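Long-range contacts in adhesin LabA (Helicobacter pylori, PDB 6GMM), which probably acts as a lectin-like outer-surface adhesin, binding LacdiNAc-type sugars of the gastric mucosa through its exodomain: residues Val95-Asn100 against Gly108-Cys113; Thr101-Trp106 against Val329-Leu334; Ala34-Arg39 against Leu272-Thr277. All blocks are in the same frame, centred on the assembly; numbering follows the deposited sequence.

Following the chain from its N terminus, helix 32-50 supplies A34-R39, the first half of contact 3, whose partner L272-T277 comes more than 230 residues later; it ties that helix to the connection between helices 239-264 and 287-311. Nested inside this longest loop is contact 1, a short hairpin of 95-100 with 108-113. The hairpin's own loop holds T101-W106, which reaches forward to V329-L334 in contact 2, joining it to the end of helix 327-330; this pairing crosses both others along the chain. Contacts 1 and 2 touch through T109, T101, S103 and H333 at one end of the elongated molecule. Contact 3 lies at the opposite end, its centre about 58 Å from that of contact 2.

Contact 1: Val95-Asn100 against Gly108-Cys113; sequences VQTFHN and GTTITC
Q96, T97 and F98 pair in antiparallel register with C113, T112 and I111, the short strand axes 4.7 Å apart and their directions at 156°. Q96 and F98 sit at the hydrogen-bonded positions. C113 N gives a nearly straight bond of 2.7 Å to Q96 O, while the return bond from Q96 N to C113 O is weak. F98 and I111 exchange two bonds through their backbone N and O atoms, and T97 and T112 form the non-hydrogen-bonded pair between them.

On the face carrying T97 and T112, the two hydroxyls meet: OG1 of T97 is 2.7 Å from OG1 of T112, a hydrogen bond in which either may donate. Further along, T110 CG2 lies over one face of the H99 imidazole, 3.7 Å from the ring centroid, in a CH-pi contact. Toward the loop end of the hairpin, a water accepts from N100 N and also bonds T109 OG1 and T110 OG1, bridging the two segments.

The other face carries Q96, F98, I111 and C113. With F98 CG anti to its carbonyl carbon (chi1 -50°), CE1 of the ring comes 3.3 Å from C113 SG, the sulfur lying obliquely to the ring. That sulfur is disulfide-bonded to C83. This face of the beta-hairpin packs on helix 128-145, where Y131 meets the F98 ring and also touches I111 and C113.

Contact 2: Thr101-Trp106 against Val329-Leu334; sequences TPSNQW and VQNGHL
S103 and H333 meet over a shared glutamate, E328, with S103 OG 3.2 Å from H333 CE1 and lying obliquely to the imidazole. The carboxylate accepts from the backbone N of S103 and pairs with H333 ND1; E328, in helix 327-330, thus bridges the two residues. The H333 ring also stacks with W347.

N331 lies alongside the loop more loosely, its ND2 4.0 Å from S103 CB; that amide bonds H327 O, at the start of the preceding short helix. Q330, extended beyond CG, passes its OE1 by Q105 O at 3.8 Å, and the same OE1 has a weak hydrogen bond with H327 ND1. Just beyond, the chain leaves the helix through a Schellman motif at G332, and H333, the next residue, points its side chain toward S103. The loop has its own brace: N104 OD1 accepts from W106 N at 2.8 Å, an Asx turn, and takes a further bond from G108 N.

This loop joins the strands 96-98 and 111-113. It rests on helices 57-76 and 128-145 through P102 and T101, and sets S103 and Q105 against H327 of helix 327-330.

Contact 3: Ala34-Arg39 against Leu272-Thr277; sequences AINNAR and LDTGKT
The carboxamide of N36 grips the backbone of L272 with both of its ends. Its OD1 accepts from L272 N at 2.8 Å, and its ND2 gives a 3.2 Å bond to L272 O that is almost straight. L272 O lies close to the plane of the amide, only 6° out of it, whereas L272 N comes to OD1 tilted 20° from that plane. Two bonds to one residue fix the rotation of the amide group. Near the edge of the second flat group, the R39 guanidinium, lies L272 CG, 4.3 Å from NH2; R39 also makes a cation-pi contact with F286.

The L272 side chain turns back toward the helix, its CG anti to the carbonyl carbon (chi1 -62°). Its CD1 packs against I35 CG2 at 3.8 Å, beside the polar grip, and L272 also touches F278, which lies against I35 as well. T274 approaches more distantly, with OG1 3.8 Å from N36 ND2. Past L272 the loop bends in an Asx turn at D273.

Here an asparagine of helix 32-50 pairs with both backbone polar groups of a single loop residue, a bidentate side-chain-to-main-chain clasp that ties the long connection between helices 239-264 and 287-311 to the helical bundle.

Contact 1: Val95-Asn100 against Gly108-Cys113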
loop_
_atom_site.group_PDB
_atom_site.type_symbol
_atom_site.label_atom_id
_atom_site.label_comp_id
_atom_site.label_asym_id
_atom_site.label_seq_id
_atom_site.Cartn_x
_atom_site.Cartn_y
_atom_site.Cartn_z
ATOM N N VAL A 95 -30.462 -25.763 -4.014
ATOM C CA VAL A 95 -30.325 -25.999 -2.573
ATOM C C VAL A 95 -28.959 -26.640 -2.348
ATOM O O VAL A 95 -28.697 -27.721 -2.899
ATOM C CB VAL A 95 -31.484 -26.867 -1.981
ATOM C CG1 VAL A 95 -31.272 -27.130 -0.491
ATOM C CG2 VAL A 95 -32.843 -26.209 -2.205
ATOM N N GLN A 96 -28.100 -25.986 -1.532
ATOM C CA GLN A 96 -26.754 -26.473 -1.205
ATOM C C GLN A 96 -26.404 -26.314 0.288
ATOM O O GLN A 96 -26.993 -25.474 0.976
ATOM C CB GLN A 96 -25.715 -25.749 -2.043
ATOM C CG GLN A 96 -25.822 -25.904 -3.555
ATOM C CD GLN A 96 -24.754 -25.108 -4.239
ATOM O OE1 GLN A 96 -23.597 -25.098 -3.814
ATOM N NE2 GLN A 96 -25.116 -24.418 -5.317
ATOM N N THR A 97 -25.442 -27.135 0.772
ATOM C CA THR A 97 -24.936 -27.168 2.156
ATOM C C THR A 97 -23.419 -26.861 2.156
ATOM O O THR A 97 -22.655 -27.435 1.354
ATOM C CB THR A 97 -25.286 -28.526 2.843
ATOM O OG1 THR A 97 -26.706 -28.701 2.871
ATOM C CG2 THR A 97 -24.740 -28.635 4.276
ATOM N N PHE A 98 -22.998 -25.941 3.066
ATOM C CA PHE A 98 -21.635 -25.470 3.179
ATOM C C PHE A 98 -21.090 -25.700 4.589
ATOM O O PHE A 98 -21.689 -25.280 5.583
ATOM C CB PHE A 98 -21.569 -23.993 2.760
ATOM C CG PHE A 98 -22.246 -23.699 1.428
ATOM C CD1 PHE A 98 -23.605 -23.378 1.370
ATOM C CD2 PHE A 98 -21.529 -23.746 0.240
ATOM C CE1 PHE A 98 -24.228 -23.112 0.140
ATOM C CE2 PHE A 98 -22.147 -23.458 -0.981
ATOM C CZ PHE A 98 -23.501 -23.166 -1.027
ATOM N N HIS A 99 -19.972 -26.421 4.668
ATOM C CA HIS A 99 -19.295 -26.726 5.922
ATOM C C HIS A 99 -18.210 -25.695 6.197
ATOM O O HIS A 99 -17.757 -25.000 5.275
ATOM C CB HIS A 99 -18.664 -28.102 5.825
ATOM C CG HIS A 99 -19.678 -29.187 5.880
ATOM N ND1 HIS A 99 -20.342 -29.611 4.743
ATOM C CD2 HIS A 99 -20.194 -29.820 6.955
ATOM C CE1 HIS A 99 -21.208 -30.516 5.155
ATOM N NE2 HIS A 99 -21.160 -30.670 6.481
ATOM N N ASN A 100 -17.741 -25.652 7.464
ATOM C CA ASN A 100 -16.666 -24.787 7.940
ATOM C C ASN A 100 -16.956 -23.318 7.726
ATOM O O ASN A 100 -16.031 -22.525 7.710
ATOM C CB ASN A 100 -15.307 -25.196 7.338
ATOM C CG ASN A 100 -15.066 -26.676 7.385
ATOM O OD1 ASN A 100 -15.113 -27.307 8.453
ATOM N ND2 ASN A 100 -14.822 -27.261 6.222
ATOM N N GLY A 108 -22.610 -22.811 15.366
ATOM C CA GLY A 108 -22.811 -23.637 14.189
ATOM C C GLY A 108 -21.891 -23.219 13.070
ATOM O O GLY A 108 -21.732 -22.019 12.836
ATOM N N THR A 109 -21.213 -24.204 12.429
ATOM C CA THR A 109 -20.274 -23.997 11.300
ATOM C C THR A 109 -20.788 -24.659 9.997
ATOM O O THR A 109 -20.052 -24.756 9.035
ATOM C CB THR A 109 -18.846 -24.467 11.660
ATOM O OG1 THR A 109 -18.846 -25.871 11.947
ATOM C CG2 THR A 109 -18.224 -23.671 12.813
ATOM N N THR A 110 -22.041 -25.136 9.972
ATOM C CA THR A 110 -22.642 -25.767 8.775
ATOM C C THR A 110 -23.948 -25.049 8.462
ATOM O O THR A 110 -24.751 -24.799 9.366
ATOM C CB THR A 110 -22.831 -27.285 8.947
ATOM O OG1 THR A 110 -21.650 -27.852 9.526
ATOM C CG2 THR A 110 -23.168 -28.001 7.616
ATOM N N ILE A 111 -24.122 -24.682 7.195
ATOM C CA ILE A 111 -25.293 -23.964 6.731
ATOM C C ILE A 111 -25.893 -24.623 5.492
ATOM O O ILE A 111 -25.154 -25.077 4.611
ATOM C CB ILE A 111 -24.945 -22.458 6.481
ATOM C CG1 ILE A 111 -26.209 -21.582 6.526
ATOM C CG2 ILE A 111 -24.187 -22.252 5.167
ATOM C CD1 ILE A 111 -25.970 -20.114 6.824
ATOM N N THR A 112 -27.227 -24.661 5.426
ATOM C CA THR A 112 -27.930 -25.127 4.253
ATOM C C THR A 112 -28.672 -23.927 3.668
ATOM O O THR A 112 -29.406 -23.234 4.386
ATOM C CB THR A 112 -28.824 -26.362 4.570
ATOM O OG1 THR A 112 -27.987 -27.475 4.903
ATOM C CG2 THR A 112 -29.720 -26.742 3.409
ATOM N N CYS A 113 -28.443 -23.660 2.381
ATOM C CA CYS A 113 -29.121 -22.588 1.643
ATOM C C CYS A 113 -30.315 -23.257 1.023
ATOM O O CYS A 113 -30.231 -23.691 -0.127
ATOM C CB CYS A 113 -28.223 -21.973 0.565
ATOM S SG CYS A 113 -26.721 -21.165 1.178
HETATM O O HOH W 1 -18.926 -27.273 9.510
#

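Contact 2: Thr101-Trp106 against Val329-Leu334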
loop_
_atom_site.group_PDB
_atom_site.type_symbol
_atom_site.label_atom_id
_atom_site.label_comp_id
_atom_site.label_asym_id
_atom_site.label_seq_id
_atom_site.Cartn_x
_atom_site.Cartn_y
_atom_site.Cartn_z
ATOM N N THR A 101 -18.233 -22.939 7.619
ATOM C CA THR A 101 -18.588 -21.536 7.460
ATOM C C THR A 101 -18.301 -20.738 8.768
ATOM O O THR A 101 -18.037 -21.351 9.816
ATOM C CB THR A 101 -20.057 -21.383 6.994
ATOM O OG1 THR A 101 -20.948 -21.802 8.031
ATOM C CG2 THR A 101 -20.335 -22.096 5.676
ATOM N N PRO A 102 -18.342 -19.376 8.727
ATOM C CA PRO A 102 -18.108 -18.623 9.966
ATOM C C PRO A 102 -19.073 -19.031 11.072
ATOM O O PRO A 102 -20.260 -19.185 10.833
ATOM C CB PRO A 102 -18.365 -17.164 9.561
ATOM C CG PRO A 102 -18.250 -17.131 8.084
ATOM C CD PRO A 102 -18.617 -18.474 7.577
ATOM N N SER A 103 -18.544 -19.234 12.272
ATOM C CA SER A 103 -19.303 -19.539 13.478
ATOM C C SER A 103 -20.510 -18.574 13.608
ATOM O O SER A 103 -20.349 -17.340 13.480
ATOM C CB SER A 103 -18.402 -19.351 14.696
ATOM O OG SER A 103 -17.620 -20.503 14.960
ATOM N N ASN A 104 -21.706 -19.130 13.845
ATOM C CA ASN A 104 -22.900 -18.307 14.027
ATOM C C ASN A 104 -23.049 -17.926 15.505
ATOM O O ASN A 104 -22.142 -18.219 16.293
ATOM C CB ASN A 104 -24.158 -18.944 13.396
ATOM C CG ASN A 104 -24.641 -20.239 14.014
ATOM O OD1 ASN A 104 -24.560 -20.460 15.221
ATOM N ND2 ASN A 104 -25.252 -21.089 13.201
ATOM N N GLN A 105 -24.176 -17.286 15.886
ATOM C CA GLN A 105 -24.382 -16.830 17.257
ATOM C C GLN A 105 -24.474 -17.991 18.275
ATOM O O GLN A 105 -24.310 -17.732 19.471
ATOM C CB GLN A 105 -25.558 -15.836 17.381
ATOM C CG GLN A 105 -26.948 -16.372 17.070
ATOM C CD GLN A 105 -27.332 -16.351 15.602
ATOM O OE1 GLN A 105 -26.720 -17.016 14.741
ATOM N NE2 GLN A 105 -28.427 -15.650 15.304
ATOM N N TRP A 106 -24.628 -19.267 17.791
ATOM C CA TRP A 106 -24.723 -20.502 18.601
ATOM C C TRP A 106 -23.504 -21.431 18.480
ATOM O O TRP A 106 -23.344 -22.347 19.288
ATOM C CB TRP A 106 -26.015 -21.272 18.289
ATOM C CG TRP A 106 -27.216 -20.391 18.183
ATOM C CD1 TRP A 106 -27.982 -20.184 17.076
ATOM C CD2 TRP A 106 -27.736 -19.526 19.203
ATOM N NE1 TRP A 106 -28.973 -19.270 17.350
ATOM C CE2 TRP A 106 -28.838 -18.842 18.648
ATOM C CE3 TRP A 106 -27.362 -19.250 20.531
ATOM C CZ2 TRP A 106 -29.579 -17.899 19.377
ATOM C CZ3 TRP A 106 -28.100 -18.325 21.257
ATOM C CH2 TRP A 106 -29.199 -17.667 20.685
ATOM N N VAL A 329 -13.942 -16.071 17.877
ATOM C CA VAL A 329 -13.194 -16.043 19.144
ATOM C C VAL A 329 -14.070 -16.553 20.288
ATOM O O VAL A 329 -13.579 -17.300 21.143
ATOM C CB VAL A 329 -12.498 -14.692 19.498
ATOM C CG1 VAL A 329 -11.262 -14.478 18.655
ATOM C CG2 VAL A 329 -13.435 -13.498 19.369
ATOM N N GLN A 330 -15.380 -16.182 20.274
ATOM C CA GLN A 330 -16.390 -16.566 21.275
ATOM C C GLN A 330 -16.470 -18.087 21.409
ATOM O O GLN A 330 -16.643 -18.609 22.513
ATOM C CB GLN A 330 -17.745 -15.946 20.890
ATOM C CG GLN A 330 -18.879 -16.163 21.884
ATOM C CD GLN A 330 -20.223 -15.745 21.336
ATOM O OE1 GLN A 330 -20.917 -16.514 20.653
ATOM N NE2 GLN A 330 -20.643 -14.531 21.660
ATOM N N ASN A 331 -16.304 -18.793 20.282
ATOM C CA ASN A 331 -16.314 -20.246 20.217
ATOM C C ASN A 331 -14.917 -20.904 20.299
ATOM O O ASN A 331 -14.816 -22.133 20.226
ATOM C CB ASN A 331 -17.084 -20.702 18.993
ATOM C CG ASN A 331 -18.565 -20.615 19.243
ATOM O OD1 ASN A 331 -19.112 -21.364 20.056
ATOM N ND2 ASN A 331 -19.228 -19.641 18.625
ATOM N N GLY A 332 -13.874 -20.105 20.517
ATOM C CA GLY A 332 -12.519 -20.620 20.708
ATOM C C GLY A 332 -11.757 -21.013 19.458
ATOM O O GLY A 332 -10.818 -21.813 19.532
ATOM N N HIS A 333 -12.124 -20.435 18.312
ATOM C CA HIS A 333 -11.399 -20.686 17.076
ATOM C C HIS A 333 -10.236 -19.685 16.968
ATOM O O HIS A 333 -10.455 -18.507 16.695
ATOM C CB HIS A 333 -12.325 -20.562 15.865
ATOM C CG HIS A 333 -13.420 -21.576 15.832
ATOM N ND1 HIS A 333 -14.361 -21.572 14.824
ATOM C CD2 HIS A 333 -13.679 -22.604 16.675
ATOM C CE1 HIS A 333 -15.174 -22.577 15.093
ATOM N NE2 HIS A 333 -14.806 -23.227 16.202
ATOM N N LEU A 334 -9.014 -20.148 17.232
ATOM C CA LEU A 334 -7.782 -19.351 17.142
ATOM C C LEU A 334 -6.738 -20.151 16.354
ATOM O O LEU A 334 -7.014 -21.275 15.921
ATOM C CB LEU A 334 -7.222 -19.031 18.551
ATOM C CG LEU A 334 -8.006 -18.089 19.465
ATOM C CD1 LEU A 334 -7.258 -17.846 20.746
ATOM C CD2 LEU A 334 -8.297 -16.771 18.803
#

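Contact 3: Ala34-Arg39 against Leu272-Thr277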
loop_
_atom_site.group_PDB
_atom_site.type_symbol
_atom_site.label_atom_id
_atom_site.label_comp_id
_atom_site.label_asym_id
_atom_site.label_seq_id
_atom_site.Cartn_x
_atom_site.Cartn_y
_atom_site.Cartn_z
ATOM N N ALA A 34 29.191 6.995 -3.206
ATOM C CA ALA A 34 27.789 7.423 -3.032
ATOM C C ALA A 34 26.830 6.587 -3.868
ATOM O O ALA A 34 25.709 6.333 -3.437
ATOM C CB ALA A 34 27.628 8.899 -3.373
ATOM N N ILE A 35 27.269 6.141 -5.048
ATOM C CA ILE A 35 26.445 5.282 -5.903
ATOM C C ILE A 35 26.382 3.887 -5.275
ATOM O O ILE A 35 25.289 3.332 -5.158
ATOM C CB ILE A 35 26.958 5.290 -7.380
ATOM C CG1 ILE A 35 26.812 6.701 -7.996
ATOM C CG2 ILE A 35 26.211 4.246 -8.220
ATOM C CD1 ILE A 35 27.638 6.940 -9.229
ATOM N N ASN A 36 27.543 3.331 -4.828
ATOM C CA ASN A 36 27.580 2.010 -4.170
ATOM C C ASN A 36 26.696 2.024 -2.934
ATOM O O ASN A 36 25.924 1.091 -2.742
ATOM C CB ASN A 36 29.014 1.603 -3.780
ATOM C CG ASN A 36 29.920 1.275 -4.944
ATOM O OD1 ASN A 36 29.478 0.915 -6.045
ATOM N ND2 ASN A 36 31.213 1.357 -4.708
ATOM N N ASN A 37 26.763 3.101 -2.122
ATOM C CA ASN A 37 25.899 3.205 -0.928
ATOM C C ASN A 37 24.418 3.161 -1.268
ATOM O O ASN A 37 23.675 2.422 -0.609
ATOM C CB ASN A 37 26.246 4.448 -0.103
ATOM C CG ASN A 37 27.611 4.362 0.518
ATOM O OD1 ASN A 37 28.211 3.277 0.613
ATOM N ND2 ASN A 37 28.151 5.514 0.927
ATOM N N ALA A 38 23.987 3.882 -2.323
ATOM C CA ALA A 38 22.562 3.893 -2.721
ATOM C C ALA A 38 22.088 2.541 -3.270
ATOM O O ALA A 38 20.994 2.077 -2.925
ATOM C CB ALA A 38 22.299 5.002 -3.718
ATOM N N ARG A 39 22.944 1.879 -4.064
ATOM C CA ARG A 39 22.633 0.573 -4.647
ATOM C C ARG A 39 22.545 -0.483 -3.563
ATOM O O ARG A 39 21.600 -1.260 -3.581
ATOM C CB ARG A 39 23.604 0.197 -5.783
ATOM C CG ARG A 39 23.383 1.045 -7.026
ATOM C CD ARG A 39 24.477 0.837 -8.039
ATOM N NE ARG A 39 24.208 -0.294 -8.921
ATOM C CZ ARG A 39 25.119 -0.873 -9.696
ATOM N NH1 ARG A 39 24.785 -1.895 -10.473
ATOM N NH2 ARG A 39 26.377 -0.440 -9.694
ATOM N N LEU A 272 31.215 -0.567 -7.725
ATOM C CA LEU A 272 32.094 0.150 -8.663
ATOM C C LEU A 272 33.435 0.333 -7.968
ATOM O O LEU A 272 33.464 0.451 -6.738
ATOM C CB LEU A 272 31.528 1.543 -9.011
ATOM C CG LEU A 272 30.176 1.609 -9.722
ATOM C CD1 LEU A 272 29.539 2.959 -9.523
ATOM C CD2 LEU A 272 30.310 1.336 -11.205
ATOM N N ASP A 273 34.544 0.366 -8.731
ATOM C CA ASP A 273 35.845 0.570 -8.108
ATOM C C ASP A 273 35.932 2.020 -7.628
ATOM O O ASP A 273 35.744 2.957 -8.412
ATOM C CB ASP A 273 36.996 0.172 -9.046
ATOM C CG ASP A 273 38.395 0.111 -8.432
ATOM O OD1 ASP A 273 38.547 0.480 -7.240
ATOM O OD2 ASP A 273 39.337 -0.301 -9.144
ATOM N N THR A 274 36.131 2.186 -6.311
ATOM C CA THR A 274 36.231 3.481 -5.640
ATOM C C THR A 274 37.571 4.168 -6.022
ATOM O O THR A 274 37.650 5.397 -6.003
ATOM C CB THR A 274 35.956 3.276 -4.131
ATOM O OG1 THR A 274 34.556 3.010 -3.977
ATOM C CG2 THR A 274 36.310 4.476 -3.274
ATOM N N GLY A 275 38.564 3.371 -6.423
ATOM C CA GLY A 275 39.885 3.836 -6.832
ATOM C C GLY A 275 39.934 4.407 -8.237
ATOM O O GLY A 275 40.722 5.306 -8.497
ATOM N N LYS A 276 39.093 3.892 -9.155
ATOM C CA LYS A 276 39.034 4.324 -10.557
ATOM C C LYS A 276 38.091 5.509 -10.736
ATOM O O LYS A 276 37.200 5.736 -9.902
ATOM C CB LYS A 276 38.587 3.157 -11.457
ATOM N N THR A 277 38.293 6.271 -11.826
ATOM C CA THR A 277 37.447 7.414 -12.166
ATOM C C THR A 277 36.110 6.885 -12.688
ATOM O O THR A 277 36.092 5.928 -13.467
ATOM C CB THR A 277 38.168 8.306 -13.208
ATOM O OG1 THR A 277 39.401 8.765 -12.657
ATOM C CG2 THR A 277 37.342 9.513 -13.639
#